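Local coordinates for protein separin (Saccharomyces cerevisiae, PDB 5U1T) that cleaves the SCC1 subunit of cohesin as a caspase-like cysteine protease at the onset of anaphase, and is held inactive by securin for most of the cell cycle, at residues L905-L908 / W909-H912; D916-D919 / S920-L923; M927-N930 / V931-V935. One frame throughout, in Å; residues are numbered along the deposited sequence.

Contact 1 of 3, residues L905-L908 / W909-H912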
ATOM      1  N   LEU A 905      22.529   0.789   5.535  1.00 63.07           N
ATOM      2  CA  LEU A 905      22.297   0.547   4.116  1.00 64.30           C
ATOM      3  C   LEU A 905      23.585   0.243   3.314  1.00 61.70           C
ATOM      4  O   LEU A 905      23.575  -0.639   2.471  1.00 63.54           O
ATOM      5  CB  LEU A 905      21.540   1.726   3.496  1.00 62.07           C
ATOM      6  CG  LEU A 905      20.985   1.529   2.089  1.00 61.05           C
ATOM      7  CD1 LEU A 905      20.307   0.192   1.995  1.00 57.09           C
ATOM      8  CD2 LEU A 905      20.000   2.623   1.769  1.00 57.75           C
ATOM      9  N   PRO A 906      24.699   0.953   3.559  1.00 62.17           N
ATOM     10  CA  PRO A 906      25.857   0.505   2.757  1.00 65.62           C
ATOM     11  C   PRO A 906      26.459  -0.870   3.180  1.00 67.14           C
ATOM     12  O   PRO A 906      27.102  -1.570   2.370  1.00 58.86           O
ATOM     13  CB  PRO A 906      26.873   1.638   2.946  1.00 57.29           C
ATOM     14  CG  PRO A 906      26.380   2.446   4.098  1.00 62.55           C
ATOM     15  CD  PRO A 906      24.914   2.274   4.176  1.00 60.00           C
ATOM     16  N   ASN A 907      26.232  -1.244   4.440  1.00 63.19           N
ATOM     17  CA  ASN A 907      26.575  -2.571   4.935  1.00 62.84           C
ATOM     18  C   ASN A 907      25.630  -3.679   4.486  1.00 62.88           C
ATOM     19  O   ASN A 907      26.048  -4.827   4.309  1.00 62.91           O
ATOM     20  CB  ASN A 907      26.632  -2.545   6.452  1.00 62.89           C
ATOM     21  CG  ASN A 907      28.028  -2.315   6.949  1.00 63.99           C
ATOM     22  OD1 ASN A 907      28.995  -2.539   6.209  1.00 64.64           O
ATOM     23  ND2 ASN A 907      28.157  -1.861   8.193  1.00 63.57           N
ATOM     24  N   LEU A 908      24.354  -3.336   4.322  1.00 66.16           N
ATOM     25  CA  LEU A 908      23.379  -4.268   3.782  1.00 60.16           C
ATOM     26  C   LEU A 908      23.765  -4.615   2.355  1.00 61.25           C
ATOM     27  O   LEU A 908      23.735  -5.786   1.960  1.00 60.52           O
ATOM     28  CB  LEU A 908      21.982  -3.678   3.841  1.00 61.03           C
ATOM     29  CG  LEU A 908      20.822  -4.585   3.448  1.00 61.57           C
ATOM     30  CD1 LEU A 908      20.912  -5.882   4.194  1.00 65.47           C
ATOM     31  CD2 LEU A 908      19.548  -3.884   3.794  1.00 61.15           C
ATOM     32  N   TRP A 909      24.167  -3.601   1.593  1.00 60.46           N
ATOM     33  CA  TRP A 909      24.627  -3.834   0.229  1.00 61.95           C
ATOM     34  C   TRP A 909      25.933  -4.628   0.179  1.00 62.18           C
ATOM     35  O   TRP A 909      26.206  -5.326  -0.805  1.00 60.19           O
ATOM     36  CB  TRP A 909      24.777  -2.510  -0.526  1.00 61.50           C
ATOM     37  CG  TRP A 909      23.484  -2.147  -1.196  1.00 65.53           C
ATOM     38  CD1 TRP A 909      22.610  -1.156  -0.834  1.00 56.06           C
ATOM     39  CD2 TRP A 909      22.880  -2.828  -2.303  1.00 63.13           C
ATOM     40  NE1 TRP A 909      21.516  -1.173  -1.658  1.00 58.99           N
ATOM     41  CE2 TRP A 909      21.655  -2.183  -2.571  1.00 60.17           C
ATOM     42  CE3 TRP A 909      23.258  -3.916  -3.096  1.00 58.06           C
ATOM     43  CZ2 TRP A 909      20.805  -2.592  -3.604  1.00 60.27           C
ATOM     44  CZ3 TRP A 909      22.406  -4.316  -4.130  1.00 57.94           C
ATOM     45  CH2 TRP A 909      21.201  -3.658  -4.370  1.00 55.80           C
ATOM     46  N   LYS A 910      26.739  -4.538   1.232  1.00 63.15           N
ATOM     47  CA  LYS A 910      27.952  -5.353   1.286  1.00 61.54           C
ATOM     48  C   LYS A 910      27.546  -6.823   1.379  1.00 57.50           C
ATOM     49  O   LYS A 910      27.995  -7.644   0.585  1.00 52.09           O
ATOM     50  CB  LYS A 910      28.846  -4.924   2.444  1.00 56.83           C
ATOM     51  CG  LYS A 910      29.745  -3.767   2.061  1.00 57.57           C
ATOM     52  CD  LYS A 910      30.425  -3.119   3.250  1.00 60.40           C
ATOM     53  CE  LYS A 910      31.171  -1.867   2.782  1.00 65.92           C
ATOM     54  NZ  LYS A 910      32.022  -1.168   3.810  1.00 84.60           N
ATOM     55  N   LEU A 911      26.638  -7.121   2.307  1.00 52.92           N
ATOM     56  CA  LEU A 911      26.012  -8.437   2.389  1.00 53.39           C
ATOM     57  C   LEU A 911      25.383  -8.926   1.072  1.00 56.15           C
ATOM     58  O   LEU A 911      25.468 -10.102   0.780  1.00 54.24           O
ATOM     59  CB  LEU A 911      24.949  -8.465   3.490  1.00 48.77           C
ATOM     60  CG  LEU A 911      25.384  -8.049   4.887  1.00 47.37           C
ATOM     61  CD1 LEU A 911      24.367  -8.460   5.932  1.00 55.41           C
ATOM     62  CD2 LEU A 911      26.737  -8.629   5.208  1.00 55.38           C
ATOM     63  N   HIS A 912      24.752  -8.063   0.276  1.00 57.18           N
ATOM     64  CA  HIS A 912      24.186  -8.551  -0.991  1.00 60.14           C
ATOM     65  C   HIS A 912      25.271  -8.850  -2.015  1.00 58.66           C
ATOM     66  O   HIS A 912      25.063  -9.610  -2.960  1.00 62.38           O
ATOM     67  CB  HIS A 912      23.195  -7.557  -1.604  1.00 58.11           C
ATOM     68  CG  HIS A 912      21.900  -7.466  -0.868  1.00 61.81           C
ATOM     69  ND1 HIS A 912      21.172  -6.299  -0.791  1.00 67.06           N
ATOM     70  CD2 HIS A 912      21.209  -8.389  -0.160  1.00 67.58           C
ATOM     71  CE1 HIS A 912      20.088  -6.505  -0.060  1.00 65.59           C
ATOM     72  NE2 HIS A 912      20.086  -7.765   0.332  1.00 70.97           N
TER
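Leu-905 and Trp-909 stand one turn apart on the short alpha-helix 905-912, whose two turns are closed by i-to-i+4 backbone bonds. Trp-909 N gives its hydrogen to Leu-905 O at 3.1 Å, and Leu-911 N reaches Asn-907 O at the same length and almost straight (173°). His-912 N bonds to Leu-908 O at 3.0 Å. Lys-910 N is held less firmly, dividing itself between two weak bonds to Pro-906 O and Asn-907 O. Proline suits the second place of this helix, because the N-H it lacks would have had no acceptor a turn earlier within the helix.

Apolar packing follows the same one-turn spacing. Leu-905 and Trp-909 lie side by side and point the same way, Leu-905 CD1 coming 3.9 Å from Trp-909 CD1 at the pyrrole end of the indole. Beyond the helix, Trp-909 meets Tyr-880 and Leu-888, which explains a large flat side chain here. Leu-908 has CG opposite its backbone N (chi1 -174°), which sets it beside the carbonyl carbon, on the flank where the His-912 imidazole lies; Leu-908 CG and His-912 CE1 are 4.1 Å apart, and the branch also rests on Tyr-926.

Polar side chains meet on another flank. Lys-910 runs extended beyond CG across the amide of Asn-907, so that its methylene CD lies 3.3 Å from Asn-907 OD1; the ammonium NZ, at 4.1 Å from that oxygen, is too distant for a hydrogen bond.

The flat groups of the last turn lie over one another off-centre. His-912 has ND1 3.9 Å above the plane of the Trp-909 indole, displaced toward its rim, while Leu-908 O sits 3.7 Å above one face of the His-912 imidazole.

Contact 2 of 3, residues D916-D919 / S920-L923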
ATOM      1  N   ASP A 916      31.218 -10.466   3.947  1.00 56.18           N
ATOM      2  CA  ASP A 916      30.734 -10.600   5.307  1.00 55.51           C
ATOM      3  C   ASP A 916      31.369  -9.473   6.076  1.00 61.72           C
ATOM      4  O   ASP A 916      32.479  -9.064   5.778  1.00 59.92           O
ATOM      5  CB  ASP A 916      31.078 -11.955   5.927  1.00 66.31           C
ATOM      6  CG  ASP A 916      32.591 -12.188   6.069  1.00 59.83           C
ATOM      7  OD1 ASP A 916      33.163 -11.827   7.123  1.00 61.06           O
ATOM      8  OD2 ASP A 916      33.191 -12.748   5.127  1.00 59.53           O
ATOM      9  N   ILE A 917      30.654  -8.946   7.050  1.00 63.81           N
ATOM     10  CA  ILE A 917      31.119  -7.757   7.717  1.00 63.56           C
ATOM     11  C   ILE A 917      31.484  -8.105   9.134  1.00 67.08           C
ATOM     12  O   ILE A 917      31.301  -9.242   9.587  1.00 66.25           O
ATOM     13  CB  ILE A 917      30.054  -6.622   7.704  1.00 68.08           C
ATOM     14  CG1 ILE A 917      28.815  -6.997   8.533  1.00 66.73           C
ATOM     15  CG2 ILE A 917      29.650  -6.269   6.266  1.00 63.43           C
ATOM     16  CD1 ILE A 917      27.540  -6.222   8.127  1.00 63.22           C
ATOM     17  N   ASP A 918      32.013  -7.104   9.819  1.00 70.25           N
ATOM     18  CA  ASP A 918      32.366  -7.215  11.212  1.00 65.34           C
ATOM     19  C   ASP A 918      31.098  -7.505  12.000  1.00 66.59           C
ATOM     20  O   ASP A 918      30.111  -6.810  11.855  1.00 70.46           O
ATOM     21  CB  ASP A 918      33.030  -5.920  11.651  1.00 69.84           C
ATOM     22  CG  ASP A 918      33.535  -5.965  13.066  1.00 75.71           C
ATOM     23  OD1 ASP A 918      33.186  -6.894  13.830  1.00 76.94           O
ATOM     24  OD2 ASP A 918      34.286  -5.035  13.425  1.00 83.44           O
ATOM     25  N   ASP A 919      31.126  -8.549  12.818  1.00 73.09           N
ATOM     26  CA  ASP A 919      29.951  -8.977  13.578  1.00 71.24           C
ATOM     27  C   ASP A 919      29.427  -7.873  14.488  1.00 73.81           C
ATOM     28  O   ASP A 919      28.211  -7.710  14.657  1.00 77.42           O
ATOM     29  CB  ASP A 919      30.274 -10.234  14.405  1.00 72.50           C
ATOM     30  CG  ASP A 919      30.415 -11.488  13.542  1.00 76.24           C
ATOM     31  OD1 ASP A 919      30.069 -11.435  12.337  1.00 70.65           O
ATOM     32  OD2 ASP A 919      30.850 -12.539  14.078  1.00 82.38           O
ATOM     33  N   SER A 920      30.347  -7.095  15.047  1.00 70.53           N
ATOM     34  CA  SER A 920      29.985  -6.010  15.955  1.00 77.67           C
ATOM     35  C   SER A 920      29.191  -4.878  15.286  1.00 79.70           C
ATOM     36  O   SER A 920      28.510  -4.110  15.965  1.00 75.67           O
ATOM     37  CB  SER A 920      31.245  -5.429  16.600  1.00 76.28           C
ATOM     38  OG  SER A 920      32.034  -4.764  15.627  1.00 78.69           O
ATOM     39  N   ILE A 921      29.279  -4.774  13.962  1.00 76.51           N
ATOM     40  CA  ILE A 921      28.608  -3.700  13.240  1.00 67.69           C
ATOM     41  C   ILE A 921      27.481  -4.224  12.347  1.00 74.54           C
ATOM     42  O   ILE A 921      26.903  -3.474  11.548  1.00 75.48           O
ATOM     43  CB  ILE A 921      29.608  -2.902  12.384  1.00 66.59           C
ATOM     44  CG1 ILE A 921      30.161  -3.758  11.241  1.00 69.91           C
ATOM     45  CG2 ILE A 921      30.730  -2.377  13.248  1.00 64.95           C
ATOM     46  CD1 ILE A 921      31.041  -2.986  10.270  1.00 67.04           C
ATOM     47  N   CYS A 922      27.170  -5.510  12.492  1.00 68.08           N
ATOM     48  CA  CYS A 922      26.097  -6.134  11.725  1.00 67.61           C
ATOM     49  C   CYS A 922      24.823  -6.168  12.553  1.00 72.43           C
ATOM     50  O   CYS A 922      24.863  -6.530  13.722  1.00 75.22           O
ATOM     51  CB  CYS A 922      26.490  -7.560  11.305  1.00 74.95           C
ATOM     52  SG  CYS A 922      25.358  -8.369  10.138  1.00 68.65           S
ATOM     53  N   LEU A 923      23.698  -5.783  11.963  1.00 72.37           N
ATOM     54  CA  LEU A 923      22.415  -5.894  12.660  1.00 65.68           C
ATOM     55  C   LEU A 923      22.112  -7.354  12.972  1.00 71.59           C
ATOM     56  O   LEU A 923      22.294  -8.204  12.101  1.00 75.29           O
ATOM     57  CB  LEU A 923      21.281  -5.308  11.815  1.00 65.93           C
ATOM     58  CG  LEU A 923      21.134  -3.796  11.677  1.00 63.19           C
ATOM     59  CD1 LEU A 923      20.243  -3.487  10.498  1.00 62.63           C
ATOM     60  CD2 LEU A 923      20.543  -3.219  12.941  1.00 60.00           C
TER
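With CG trans to its own nitrogen (chi1 -176°), Asp-918 swings its carboxylate forward to Ser-920, whose OG stands between backbone N and carbonyl carbon (chi1 68°) and thereby faces it. Asp-918 OD1 takes the backbone N-H of Ser-920 at 3.1 Å, met from above the carboxylate plane, and receives a second, weak bond from Ser-920 OG at 3.0 Å. One carboxylate oxygen thus takes both the backbone N-H and, weakly, the hydroxyl of Ser-920, a task suited to the short aspartate side chain.

The backbone winds on behind this grip. Ile-921 N bonds to Asp-918 O at 3.0 Å and Cys-922 N to Asp-919 O at 3.3 Å; both bonds span three residues, the spacing of a 3-10 turn, tighter than the i-to-i+4 spacing of an alpha-helix. Asp-919 aims its carboxylate elsewhere, to a salt bridge with Arg-934.

Apolar contacts accompany these bonds. Ile-917 lays CD1 against Cys-922 CB at 3.6 Å, with Cys-922 SG scarcely farther off, while Ile-921 folds CG1 over the methylene CB of Asp-918, also at 3.6 Å. Ile-917 is buried, its branched side chain reaching Phe-904 and Leu-911 as well. An alanine here, without CG1, CG2 and CD1, is likely to open a gap beside Cys-922 and Leu-911 and weaken the hold of this loop on helix 905-912.

Two overlapping type I turns, 918-921 and 919-922, therefore form a single 3-10 turn. Asp-918 introduces it with an Asx turn, in which the side-chain oxygen of one residue accepts the backbone N-H two places on, a characteristic way of starting helical winding.

Contact 3 of 3, residues M927-N930 / V931-V935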
ATOM      1  N   MET A 927      22.490 -10.975  10.535  1.00 67.79           N
ATOM      2  CA  MET A 927      23.561 -11.829  11.002  1.00 65.36           C
ATOM      3  C   MET A 927      23.631 -13.201  10.308  1.00 68.98           C
ATOM      4  O   MET A 927      24.731 -13.728  10.085  1.00 64.02           O
ATOM      5  CB  MET A 927      23.418 -12.014  12.500  1.00 66.11           C
ATOM      6  CG  MET A 927      24.670 -12.426  13.164  1.00 66.50           C
ATOM      7  SD  MET A 927      25.999 -11.259  12.851  1.00 81.96           S
ATOM      8  CE  MET A 927      27.191 -11.901  14.010  1.00 65.34           C
ATOM      9  N   PRO A 928      22.468 -13.805   9.984  1.00 63.34           N
ATOM     10  CA  PRO A 928      22.586 -15.051   9.212  1.00 55.81           C
ATOM     11  C   PRO A 928      23.118 -14.862   7.794  1.00 59.83           C
ATOM     12  O   PRO A 928      23.795 -15.757   7.304  1.00 66.51           O
ATOM     13  CB  PRO A 928      21.145 -15.581   9.173  1.00 56.21           C
ATOM     14  CG  PRO A 928      20.491 -15.002  10.382  1.00 62.26           C
ATOM     15  CD  PRO A 928      21.107 -13.631  10.536  1.00 62.57           C
ATOM     16  N   LYS A 929      22.803 -13.755   7.130  1.00 63.89           N
ATOM     17  CA  LYS A 929      23.325 -13.544   5.783  1.00 64.46           C
ATOM     18  C   LYS A 929      24.815 -13.356   5.944  1.00 61.74           C
ATOM     19  O   LYS A 929      25.605 -13.813   5.128  1.00 62.92           O
ATOM     20  CB  LYS A 929      22.686 -12.330   5.078  1.00 59.26           C
ATOM     21  CG  LYS A 929      23.000 -12.240   3.568  1.00 58.91           C
ATOM     22  CD  LYS A 929      22.257 -11.072   2.883  1.00 69.82           C
ATOM     23  CE  LYS A 929      21.809 -11.375   1.415  1.00 69.56           C
ATOM     24  NZ  LYS A 929      20.428 -12.018   1.255  1.00 78.73           N
ATOM     25  N   ASN A 930      25.187 -12.695   7.032  1.00 59.13           N
ATOM     26  CA  ASN A 930      26.580 -12.408   7.322  1.00 62.80           C
ATOM     27  C   ASN A 930      27.428 -13.690   7.392  1.00 64.07           C
ATOM     28  O   ASN A 930      28.405 -13.841   6.647  1.00 59.65           O
ATOM     29  CB  ASN A 930      26.690 -11.619   8.633  1.00 55.14           C
ATOM     30  CG  ASN A 930      28.030 -10.936   8.793  1.00 58.07           C
ATOM     31  OD1 ASN A 930      28.721 -10.657   7.815  1.00 56.70           O
ATOM     32  ND2 ASN A 930      28.403 -10.659  10.030  1.00 61.32           N
ATOM     33  N   VAL A 931      27.038 -14.607   8.277  1.00 61.24           N
ATOM     34  CA  VAL A 931      27.773 -15.858   8.474  1.00 62.93           C
ATOM     35  C   VAL A 931      27.802 -16.719   7.207  1.00 59.57           C
ATOM     36  O   VAL A 931      28.840 -17.254   6.844  1.00 59.29           O
ATOM     37  CB  VAL A 931      27.181 -16.678   9.632  1.00 54.73           C
ATOM     38  CG1 VAL A 931      27.863 -18.040   9.723  1.00 56.58           C
ATOM     39  CG2 VAL A 931      27.328 -15.918  10.935  1.00 58.02           C
ATOM     40  N   ILE A 932      26.664 -16.837   6.535  1.00 60.20           N
ATOM     41  CA  ILE A 932      26.594 -17.553   5.268  1.00 58.22           C
ATOM     42  C   ILE A 932      27.606 -17.004   4.280  1.00 59.86           C
ATOM     43  O   ILE A 932      28.274 -17.746   3.579  1.00 62.89           O
ATOM     44  CB  ILE A 932      25.179 -17.473   4.665  1.00 59.11           C
ATOM     45  CG1 ILE A 932      24.303 -18.484   5.365  1.00 60.56           C
ATOM     46  CG2 ILE A 932      25.178 -17.817   3.185  1.00 56.29           C
ATOM     47  CD1 ILE A 932      24.924 -19.868   5.298  1.00 67.31           C
ATOM     48  N   ASN A 933      27.719 -15.688   4.232  1.00 58.87           N
ATOM     49  CA  ASN A 933      28.700 -15.081   3.370  1.00 58.25           C
ATOM     50  C   ASN A 933      30.111 -15.405   3.827  1.00 62.00           C
ATOM     51  O   ASN A 933      30.996 -15.619   3.007  1.00 60.53           O
ATOM     52  CB  ASN A 933      28.492 -13.577   3.324  1.00 54.17           C
ATOM     53  CG  ASN A 933      27.408 -13.183   2.362  1.00 57.50           C
ATOM     54  OD1 ASN A 933      26.702 -14.039   1.823  1.00 57.10           O
ATOM     55  ND2 ASN A 933      27.265 -11.883   2.131  1.00 57.36           N
ATOM     56  N   ARG A 934      30.309 -15.423   5.141  1.00 60.19           N
ATOM     57  CA  ARG A 934      31.623 -15.659   5.721  1.00 62.05           C
ATOM     58  C   ARG A 934      32.117 -17.049   5.346  1.00 61.05           C
ATOM     59  O   ARG A 934      33.240 -17.206   4.868  1.00 59.46           O
ATOM     60  CB  ARG A 934      31.568 -15.486   7.238  1.00 59.27           C
ATOM     61  CG  ARG A 934      32.846 -15.834   7.957  1.00 59.20           C
ATOM     62  CD  ARG A 934      32.802 -15.326   9.379  1.00 55.48           C
ATOM     63  NE  ARG A 934      32.669 -13.880   9.373  1.00 67.14           N
ATOM     64  CZ  ARG A 934      32.008 -13.182  10.294  1.00 70.27           C
ATOM     65  NH1 ARG A 934      31.927 -11.856  10.204  1.00 66.16           N
ATOM     66  NH2 ARG A 934      31.424 -13.819  11.307  1.00 73.63           N
ATOM     67  N   VAL A 935      31.251 -18.043   5.545  1.00 59.39           N
ATOM     68  CA  VAL A 935      31.496 -19.415   5.116  1.00 60.29           C
ATOM     69  C   VAL A 935      31.996 -19.467   3.684  1.00 60.55           C
ATOM     70  O   VAL A 935      33.054 -20.011   3.432  1.00 60.83           O
ATOM     71  CB  VAL A 935      30.233 -20.292   5.241  1.00 55.75           C
ATOM     72  CG1 VAL A 935      30.387 -21.566   4.426  1.00 58.96           C
ATOM     73  CG2 VAL A 935      29.957 -20.615   6.701  1.00 56.10           C
TER
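Asn-930 and Arg-934, one turn apart in the first turns of alpha-helix 927-946, bring their side chains together; Asn-930 and Val-931 have the most surface buried here. The backbone makes four successive i-to-i+4 bonds; among them Val-931 N reaches Met-927 O at 3.1 Å and Arg-934 N reaches Asn-930 O at 2.9 Å.

Val-931, compact and branched at CB, packs close against its own helix backbone: with CG1 trans to the backbone N (chi1 174°), Val-931 CG2 is left beside that N and so lies 3.5 Å from Met-927 O.

Asn-930 is buried, and its amide faces the loop before the helix. Asn-930 OD1 accepts the backbone N-H of Ile-917, a bond that an amide oxygen can make without bringing charge into a buried place. Arg-934, from the next turn, slants past it, its chain bent at chi3, and its guanidinium is occupied by Asp-916 and Asp-919 of that loop. Between the two side chains there is no hydrogen bond, since both facing groups are donors. The amide and guanidinium planes are turned 71° against each other, with Asn-930 ND2 3.7 Å from Arg-934 NH1.

Contacts 1, 2 and 3 follow in series along the chain and form two successive helices and the loop that joins them: helix 905-912, the loop with its 3-10 turn, then helix 927-946. Their centres lie about 10 Å apart for contacts 1 and 2 and for contacts 2 and 3, and about 12 Å for contacts 1 and 3. All three also touch directly, the loop packing on the first helix and tied by polar bonds to the second, while Asn-933 ND2 bonds to Leu-911 O between helices. Val-935 packs on helices 1012-1028 and 1036-1054, joining this unit to later parts of the chain. None lies at the probable active-site Cys-1497.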